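Local atomic coordinates of metallo-beta-lactamase (Chryseobacterium indologenes, PDB entry 3L6N), a protein that hydrolyses the beta-lactam ring of penicillins, cephalosporins and carbapenems as a zinc-dependent class B beta-lactamase, conferring resistance to these antibiotics. Residues G157-S162 with N184-K189. Sequence-based numbering, arbitrary orientation.
Sequences GCLVKS and NKLKAK. With ZN (zinc ion), chain C.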
# COMPACT_ATOMS: atom_id res chain seq x y z
N GLY A 157 1.78 -4.95 -0.20
CA GLY A 157 0.39 -4.73 0.14
C GLY A 157 -0.25 -6.00 0.66
O GLY A 157 0.43 -6.92 1.14
N CYS A 158 -1.56 -6.08 0.52
CA CYS A 158 -2.30 -7.12 1.21
C CYS A 158 -2.24 -8.46 0.45
O CYS A 158 -2.71 -9.48 0.95
CB CYS A 158 -3.71 -6.62 1.51
SG CYS A 158 -3.64 -4.91 2.21
N LEU A 159 -1.63 -8.44 -0.73
CA LEU A 159 -1.27 -9.66 -1.46
C LEU A 159 -0.28 -10.50 -0.64
O LEU A 159 -0.28 -11.73 -0.70
CB LEU A 159 -0.66 -9.28 -2.81
CG LEU A 159 -0.10 -10.39 -3.72
CD1 LEU A 159 -1.23 -11.33 -4.18
CD2 LEU A 159 0.61 -9.77 -4.90
N VAL A 160 0.57 -9.81 0.14
CA VAL A 160 1.56 -10.47 0.98
C VAL A 160 1.13 -10.44 2.44
O VAL A 160 0.94 -9.38 3.04
CB VAL A 160 2.95 -9.81 0.83
CG1 VAL A 160 3.99 -10.54 1.71
CG2 VAL A 160 3.39 -9.82 -0.63
N LYS A 161 0.97 -11.63 3.00
CA LYS A 161 0.70 -11.79 4.43
C LYS A 161 1.97 -11.68 5.25
O LYS A 161 3.04 -12.07 4.79
CB LYS A 161 0.06 -13.16 4.70
CG LYS A 161 -1.23 -13.43 3.91
CD LYS A 161 -2.32 -12.41 4.22
CE LYS A 161 -2.73 -12.44 5.68
NZ LYS A 161 -3.63 -11.31 6.04
N SER A 162 1.84 -11.17 6.48
CA SER A 162 2.95 -11.05 7.43
C SER A 162 3.33 -12.42 7.97
O SER A 162 2.46 -13.27 8.19
CB SER A 162 2.53 -10.17 8.61
OG SER A 162 3.50 -10.16 9.64
N ASN A 184 4.04 -16.79 -6.29
CA ASN A 184 5.22 -17.43 -6.88
C ASN A 184 5.81 -16.60 -8.02
O ASN A 184 7.03 -16.58 -8.19
CB ASN A 184 4.93 -18.88 -7.25
CG ASN A 184 4.85 -19.79 -6.03
OD1 ASN A 184 5.67 -19.69 -5.11
ND2 ASN A 184 3.84 -20.65 -6.00
N LYS A 185 4.96 -15.89 -8.75
CA LYS A 185 5.41 -14.91 -9.74
C LYS A 185 6.16 -13.75 -9.08
O LYS A 185 7.18 -13.29 -9.59
CB LYS A 185 4.25 -14.36 -10.57
CG LYS A 185 3.71 -15.32 -11.63
CD LYS A 185 2.64 -14.66 -12.49
CE LYS A 185 2.09 -15.64 -13.52
NZ LYS A 185 1.07 -15.00 -14.40
N LEU A 186 5.65 -13.28 -7.94
CA LEU A 186 6.29 -12.22 -7.17
C LEU A 186 7.68 -12.67 -6.72
O LEU A 186 8.68 -11.97 -6.93
CB LEU A 186 5.43 -11.84 -5.95
CG LEU A 186 5.85 -10.70 -5.01
CD1 LEU A 186 4.63 -10.21 -4.25
CD2 LEU A 186 6.95 -11.11 -4.04
N LYS A 187 7.71 -13.86 -6.10
CA LYS A 187 8.92 -14.48 -5.55
C LYS A 187 10.02 -14.61 -6.61
O LYS A 187 11.20 -14.41 -6.32
CB LYS A 187 8.55 -15.84 -4.94
CG LYS A 187 9.69 -16.68 -4.38
CD LYS A 187 9.17 -18.01 -3.86
CE LYS A 187 10.31 -18.93 -3.44
NZ LYS A 187 9.82 -20.24 -2.93
N ALA A 188 9.61 -14.93 -7.83
CA ALA A 188 10.53 -15.11 -8.95
C ALA A 188 11.01 -13.77 -9.53
O ALA A 188 12.16 -13.66 -9.98
CB ALA A 188 9.89 -15.96 -10.03
N LYS A 189 10.14 -12.76 -9.50
CA LYS A 189 10.43 -11.47 -10.12
C LYS A 189 11.27 -10.53 -9.26
O LYS A 189 12.10 -9.79 -9.78
CB LYS A 189 9.11 -10.78 -10.53
CG LYS A 189 9.31 -9.48 -11.27
CD LYS A 189 8.03 -8.98 -11.90
CE LYS A 189 8.27 -7.66 -12.61
NZ LYS A 189 7.26 -7.40 -13.66
ZN ZN C . -5.40 -4.66 3.52
O HOH W 1 -7.28 -4.73 2.63
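Leu186, on the helix 179-189, meets the loop that carries the zinc ligand Cys158 with a single methyl: its CD1 lies 3.8 Å from CG2 of Val160 and 4.1 Å from CD2 of Leu159. The contact is small and wholly apolar, with no hydrogen bond across it. Val160 and Leu186 lie roughly perpendicular, meeting methyl to methyl, while the side chains of Leu159 and Leu186 pass alongside with reversed directions. In Leu186 CB already points at the loop, and with CG anti to the backbone N (chi1 -177°) the branch extends so that CD1 reaches it. All three side chains are buried; Leu159 also packs on Thr182 and Ile183 one turn earlier in the same helix, and Val160 and Leu186 both touch helix 208-217.

In this alpha-beta/beta-alpha metallo-beta-lactamase fold the loop leaves strand 153-157 at the edge of the active site. A type I turn from Gly157 to Val160, closed by Val160 N to Gly157 O at 3.1 Å, presents the two apolar residues to the helix and Cys158 to the metal. Cys158 SG binds zinc at 2.2 Å in the conformer given; a water at 2.1 Å from the metal, Asp80 and His200 complete the site. The loop is further held by Trp179, at the start of helix 179-189, which gives its NE1 to Leu159 O in a hydrogen bond, and by Thr212 OG1, hydrogen-bonded to Lys161 N. Lys161, a likely beta-lactam-binding residue, follows directly after Val160.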